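Local coordinates for SusD superfamily protein (Bacteroides fragilis NCTC 9343, PDB 3NQP) that probably binds sugars at the outer membrane of the bacterium as a SusD-type glycan-binding protein, at residues R53-N67 with G313-Q325. Numbering follows the deposited sequence.
Sequences RFITGASSDGMGVSN and GNQTYEYNKAVYQ. With EDO (1,2-ethanediol), chain D; EDO (1,2-ethanediol), chain E.
The carboxylate of Glu-318 grips the type I turn that runs from Ser-59 to Gly-62 with both oxygens: OE1 takes the backbone N of Ser-60 at 2.9 Å and OE2 takes its OG at 2.7 Å, each through a syn lone pair. An extended side chain, with CG anti to the backbone N (chi1 -171°), carries the carboxylate out to the turn. Gln-315 holds the same turn twice more. Its OE1 accepts from Asp-61 N, and its backbone O receives the Ser-59 hydroxyl, OG to O 2.7 Å. Another side-chain bond runs from Tyr-317 OH to Asn-67 OD1 (2.7 Å).

Backbone bonds flank this grip. Ile-55 N reaches Glu-318 O and Asn-320 N reaches Arg-53 O, making a single beta bridge between Phe-54 and Tyr-319; farther along, Ser-66 N bonds Thr-316 O.

The Phe-54 and Tyr-319 side chains point the same way and each ring lies partly over a face of the other, planes 32° apart and centroids separated by 4.4 Å. Val-323 CG2 packs on Arg-53 CB at 3.6 Å.

The pairing joins the loop between helices 39-48 and 68-71 to the segment leading into helix 321-325. Tyr-319 OH reaches Glu-48, Phe-54 touches helix 68-71, and Gln-315 and Tyr-319 rest on strand 351-358.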
loop_
_atom_site.group_PDB
_atom_site.type_symbol
_atom_site.label_atom_id
_atom_site.label_comp_id
_atom_site.label_asym_id
_atom_site.label_seq_id
_atom_site.Cartn_x
_atom_site.Cartn_y
_atom_site.Cartn_z
ATOM N N ARG A 53 4.201 -12.922 -5.044
ATOM C CA ARG A 53 4.799 -12.632 -6.349
ATOM C C ARG A 53 6.225 -12.130 -6.352
ATOM O O ARG A 53 6.719 -11.630 -7.398
ATOM C CB ARG A 53 3.906 -11.688 -7.154
ATOM C CG ARG A 53 3.487 -10.453 -6.462
ATOM C CD ARG A 53 2.535 -9.641 -7.417
ATOM N NE ARG A 53 2.295 -8.355 -6.816
ATOM C CZ ARG A 53 1.617 -7.345 -7.350
ATOM N NH1 ARG A 53 1.074 -7.445 -8.556
ATOM N NH2 ARG A 53 1.470 -6.214 -6.637
ATOM N N PHE A 54 6.923 -12.317 -5.231
ATOM C CA PHE A 54 8.326 -11.970 -5.123
ATOM C C PHE A 54 9.179 -13.243 -5.269
ATOM O O PHE A 54 8.725 -14.322 -4.965
ATOM C CB PHE A 54 8.581 -11.297 -3.785
ATOM C CG PHE A 54 8.228 -9.836 -3.775
ATOM C CD1 PHE A 54 9.109 -8.895 -4.228
ATOM C CD2 PHE A 54 6.998 -9.425 -3.393
ATOM C CE1 PHE A 54 8.784 -7.559 -4.254
ATOM C CE2 PHE A 54 6.658 -8.092 -3.414
ATOM C CZ PHE A 54 7.550 -7.158 -3.859
ATOM N N ILE A 55 10.373 -13.122 -5.827
ATOM C CA ILE A 55 11.271 -14.256 -5.846
ATOM C C ILE A 55 12.072 -14.276 -4.525
ATOM O O ILE A 55 12.137 -13.265 -3.804
ATOM C CB ILE A 55 12.193 -14.228 -7.064
ATOM C CG1 ILE A 55 13.164 -13.060 -6.996
ATOM C CG2 ILE A 55 11.403 -14.165 -8.387
ATOM C CD1 ILE A 55 14.572 -13.493 -6.831
ATOM N N THR A 56 12.704 -15.414 -4.248
ATOM C CA THR A 56 13.666 -15.522 -3.153
ATOM C C THR A 56 14.946 -16.158 -3.684
ATOM O O THR A 56 15.005 -16.563 -4.841
ATOM C CB THR A 56 13.110 -16.364 -1.957
ATOM O OG1 THR A 56 12.819 -17.675 -2.413
ATOM C CG2 THR A 56 11.851 -15.742 -1.424
ATOM N N GLY A 57 15.966 -16.195 -2.839
ATOM C CA GLY A 57 17.311 -16.613 -3.241
ATOM C C GLY A 57 18.026 -15.450 -3.892
ATOM O O GLY A 57 17.888 -14.300 -3.483
ATOM N N ALA A 58 18.717 -15.727 -4.977
ATOM C CA ALA A 58 19.492 -14.692 -5.650
ATOM C C ALA A 58 18.589 -13.987 -6.669
ATOM O O ALA A 58 17.839 -14.602 -7.437
ATOM C CB ALA A 58 20.718 -15.284 -6.317
ATOM N N SER A 59 18.680 -12.676 -6.687
ATOM C CA SER A 59 18.015 -11.909 -7.712
ATOM C C SER A 59 18.693 -12.130 -9.046
ATOM O O SER A 59 19.802 -12.644 -9.112
ATOM C CB SER A 59 17.988 -10.443 -7.375
ATOM O OG SER A 59 19.284 -9.905 -7.333
ATOM N N SER A 60 18.010 -11.724 -10.112
ATOM C CA SER A 60 18.624 -11.696 -11.451
ATOM C C SER A 60 19.985 -11.009 -11.451
ATOM O O SER A 60 20.877 -11.372 -12.234
ATOM C CB SER A 60 17.674 -11.006 -12.434
ATOM O OG SER A 60 16.518 -11.811 -12.613
ATOM N N ASP A 61 20.131 -9.959 -10.651
ATOM C CA ASP A 61 21.372 -9.179 -10.618
ATOM C C ASP A 61 22.502 -9.864 -9.824
ATOM O O ASP A 61 23.672 -9.406 -9.848
ATOM C CB ASP A 61 21.117 -7.802 -10.033
ATOM C CG ASP A 61 22.207 -6.806 -10.414
ATOM O OD1 ASP A 61 22.539 -6.746 -11.608
ATOM O OD2 ASP A 61 22.706 -6.115 -9.517
ATOM N N GLY A 62 22.160 -10.946 -9.125
ATOM C CA GLY A 62 23.165 -11.793 -8.490
ATOM C C GLY A 62 23.204 -11.742 -6.980
ATOM O O GLY A 62 24.025 -12.427 -6.401
HETATM N N MSE A 63 22.283 -10.998 -6.340
HETATM C CA MSE A 63 22.376 -10.733 -4.910
HETATM C C MSE A 63 21.229 -11.426 -4.168
HETATM O O MSE A 63 20.114 -11.447 -4.642
HETATM C CB MSE A 63 22.331 -9.232 -4.672
HETATM C CG MSE A 63 22.404 -8.801 -3.270
HETATM SE SE MSE A 63 23.994 -9.563 -2.327
HETATM C CE MSE A 63 23.340 -9.375 -0.580
ATOM N N GLY A 64 21.517 -11.993 -3.002
ATOM C CA GLY A 64 20.476 -12.586 -2.149
ATOM C C GLY A 64 19.469 -11.514 -1.747
ATOM O O GLY A 64 19.852 -10.446 -1.255
ATOM N N VAL A 65 18.178 -11.813 -1.906
ATOM C CA VAL A 65 17.160 -10.814 -1.690
ATOM C C VAL A 65 16.849 -10.682 -0.220
ATOM O O VAL A 65 17.147 -11.582 0.550
ATOM C CB VAL A 65 15.833 -11.128 -2.451
ATOM C CG1 VAL A 65 16.056 -11.068 -3.978
ATOM C CG2 VAL A 65 15.250 -12.446 -1.989
ATOM N N SER A 66 16.272 -9.548 0.157
ATOM C CA SER A 66 15.946 -9.286 1.579
ATOM C C SER A 66 14.588 -9.844 1.977
ATOM O O SER A 66 13.739 -10.114 1.108
ATOM C CB SER A 66 15.987 -7.791 1.848
ATOM O OG SER A 66 17.297 -7.275 1.578
ATOM N N ASN A 67 14.357 -9.965 3.294
ATOM C CA ASN A 67 13.074 -10.361 3.834
ATOM C C ASN A 67 12.566 -11.694 3.274
ATOM O O ASN A 67 11.346 -11.903 3.124
ATOM C CB ASN A 67 12.041 -9.237 3.606
ATOM C CG ASN A 67 12.415 -7.937 4.322
ATOM O OD1 ASN A 67 12.517 -6.880 3.699
ATOM N ND2 ASN A 67 12.703 -8.037 5.637
ATOM N N GLY A 313 22.016 1.738 -7.071
ATOM C CA GLY A 313 21.021 0.663 -6.991
ATOM C C GLY A 313 21.511 -0.688 -6.518
ATOM O O GLY A 313 22.717 -0.942 -6.434
ATOM N N ASN A 314 20.559 -1.557 -6.184
ATOM C CA ASN A 314 20.798 -2.964 -6.046
ATOM C C ASN A 314 19.519 -3.698 -6.413
ATOM O O ASN A 314 18.523 -3.063 -6.758
ATOM C CB ASN A 314 21.408 -3.359 -4.653
ATOM C CG ASN A 314 20.422 -3.293 -3.516
ATOM O OD1 ASN A 314 19.268 -3.601 -3.707
ATOM N ND2 ASN A 314 20.917 -3.013 -2.271
ATOM N N GLN A 315 19.580 -5.021 -6.450
ATOM C CA GLN A 315 18.393 -5.830 -6.694
ATOM C C GLN A 315 18.220 -6.819 -5.556
ATOM O O GLN A 315 18.635 -7.980 -5.621
ATOM C CB GLN A 315 18.407 -6.558 -8.049
ATOM C CG GLN A 315 16.972 -7.018 -8.411
ATOM C CD GLN A 315 16.857 -7.612 -9.774
ATOM O OE1 GLN A 315 17.774 -8.289 -10.219
ATOM N NE2 GLN A 315 15.695 -7.419 -10.437
ATOM N N THR A 316 17.630 -6.297 -4.497
ATOM C CA THR A 316 17.322 -7.054 -3.302
ATOM C C THR A 316 15.818 -7.247 -3.083
ATOM O O THR A 316 15.418 -7.853 -2.118
ATOM C CB THR A 316 17.990 -6.396 -2.025
ATOM O OG1 THR A 316 17.711 -4.998 -1.962
ATOM C CG2 THR A 316 19.543 -6.595 -2.059
ATOM N N TYR A 317 15.003 -6.756 -4.004
ATOM C CA TYR A 317 13.582 -7.057 -4.095
ATOM C C TYR A 317 13.283 -7.204 -5.584
ATOM O O TYR A 317 13.672 -6.317 -6.383
ATOM C CB TYR A 317 12.684 -5.901 -3.530
ATOM C CG TYR A 317 12.901 -5.670 -2.055
ATOM C CD1 TYR A 317 13.919 -4.833 -1.614
ATOM C CD2 TYR A 317 12.152 -6.332 -1.102
ATOM C CE1 TYR A 317 14.186 -4.652 -0.278
ATOM C CE2 TYR A 317 12.401 -6.147 0.237
ATOM C CZ TYR A 317 13.411 -5.293 0.653
ATOM O OH TYR A 317 13.699 -5.132 1.982
ATOM N N GLU A 318 12.650 -8.304 -5.969
ATOM C CA GLU A 318 12.354 -8.565 -7.375
ATOM C C GLU A 318 11.069 -9.356 -7.567
ATOM O O GLU A 318 10.907 -10.444 -7.026
ATOM C CB GLU A 318 13.455 -9.378 -8.059
ATOM C CG GLU A 318 13.297 -9.489 -9.652
ATOM C CD GLU A 318 14.457 -10.264 -10.284
ATOM O OE1 GLU A 318 15.369 -10.666 -9.538
ATOM O OE2 GLU A 318 14.480 -10.405 -11.533
ATOM N N TYR A 319 10.212 -8.857 -8.442
ATOM C CA TYR A 319 9.008 -9.590 -8.791
ATOM C C TYR A 319 9.313 -10.764 -9.677
ATOM O O TYR A 319 10.167 -10.694 -10.574
ATOM C CB TYR A 319 8.008 -8.688 -9.481
ATOM C CG TYR A 319 7.437 -7.653 -8.552
ATOM C CD1 TYR A 319 6.375 -7.961 -7.728
ATOM C CD2 TYR A 319 7.968 -6.380 -8.490
ATOM C CE1 TYR A 319 5.855 -7.013 -6.830
ATOM C CE2 TYR A 319 7.419 -5.394 -7.610
ATOM C CZ TYR A 319 6.375 -5.758 -6.779
ATOM O OH TYR A 319 5.829 -4.858 -5.894
ATOM N N ASN A 320 8.577 -11.850 -9.457
ATOM C CA ASN A 320 8.628 -13.007 -10.356
ATOM C C ASN A 320 8.319 -12.443 -11.732
ATOM O O ASN A 320 7.459 -11.570 -11.870
ATOM C CB ASN A 320 7.537 -13.974 -9.937
ATOM C CG ASN A 320 7.555 -15.251 -10.692
ATOM O OD1 ASN A 320 7.261 -15.282 -11.894
ATOM N ND2 ASN A 320 7.883 -16.350 -9.992
ATOM N N LYS A 321 8.996 -12.939 -12.749
ATOM C CA LYS A 321 8.866 -12.357 -14.086
ATOM C C LYS A 321 7.466 -12.525 -14.722
ATOM O O LYS A 321 7.109 -11.811 -15.665
ATOM C CB LYS A 321 9.931 -12.969 -14.996
ATOM C CG LYS A 321 9.728 -14.442 -15.329
ATOM C CD LYS A 321 10.818 -14.956 -16.320
ATOM C CE LYS A 321 12.152 -15.239 -15.535
ATOM N NZ LYS A 321 13.237 -15.764 -16.406
ATOM N N ALA A 322 6.694 -13.473 -14.218
ATOM C CA ALA A 322 5.273 -13.597 -14.579
ATOM C C ALA A 322 4.455 -12.352 -14.264
ATOM O O ALA A 322 3.413 -12.123 -14.892
ATOM C CB ALA A 322 4.635 -14.835 -13.906
ATOM N N VAL A 323 4.898 -11.527 -13.319
ATOM C CA VAL A 323 4.171 -10.296 -13.014
ATOM C C VAL A 323 4.264 -9.380 -14.245
ATOM O O VAL A 323 3.254 -8.892 -14.747
ATOM C CB VAL A 323 4.729 -9.615 -11.751
ATOM C CG1 VAL A 323 4.151 -8.248 -11.537
ATOM C CG2 VAL A 323 4.455 -10.508 -10.481
ATOM N N TYR A 324 5.485 -9.151 -14.718
ATOM C CA TYR A 324 5.724 -8.464 -16.015
ATOM C C TYR A 324 4.998 -9.110 -17.210
ATOM O O TYR A 324 4.312 -8.429 -17.996
ATOM C CB TYR A 324 7.223 -8.362 -16.255
ATOM C CG TYR A 324 7.675 -7.653 -17.536
ATOM C CD1 TYR A 324 7.649 -6.270 -17.622
ATOM C CD2 TYR A 324 8.125 -8.369 -18.645
ATOM C CE1 TYR A 324 8.071 -5.603 -18.778
ATOM C CE2 TYR A 324 8.568 -7.699 -19.830
ATOM C CZ TYR A 324 8.543 -6.319 -19.875
ATOM O OH TYR A 324 8.957 -5.626 -20.992
ATOM N N GLN A 325 5.124 -10.409 -17.352
ATOM C CA GLN A 325 4.551 -11.115 -18.517
ATOM C C GLN A 325 3.021 -11.106 -18.517
ATOM O O GLN A 325 2.411 -11.305 -19.565
ATOM C CB GLN A 325 5.025 -12.564 -18.548
ATOM C CG GLN A 325 6.504 -12.703 -18.751
ATOM C CD GLN A 325 6.977 -14.121 -18.585
ATOM O OE1 GLN A 325 6.578 -14.821 -17.652
ATOM N NE2 GLN A 325 7.830 -14.555 -19.491
HETATM C C1 EDO D . 15.682 -14.613 -10.409
HETATM O O1 EDO D . 14.286 -14.739 -10.702
HETATM C C2 EDO D . 16.573 -15.150 -11.534
HETATM O O2 EDO D . 16.334 -14.461 -12.785
HETATM C C1 EDO E . 16.169 -17.634 -16.337
HETATM O O1 EDO E . 15.418 -17.049 -17.400
HETATM C C2 EDO E . 16.631 -16.609 -15.294
HETATM O O2 EDO E . 15.555 -16.117 -14.476
HETATM O O HOH W 1 8.024 -16.077 -7.074
HETATM O O HOH W 2 12.389 -10.406 -3.937
HETATM O O HOH W 3 22.114 -6.613 -6.624
HETATM O O HOH W 4 13.057 -9.433 -1.449
#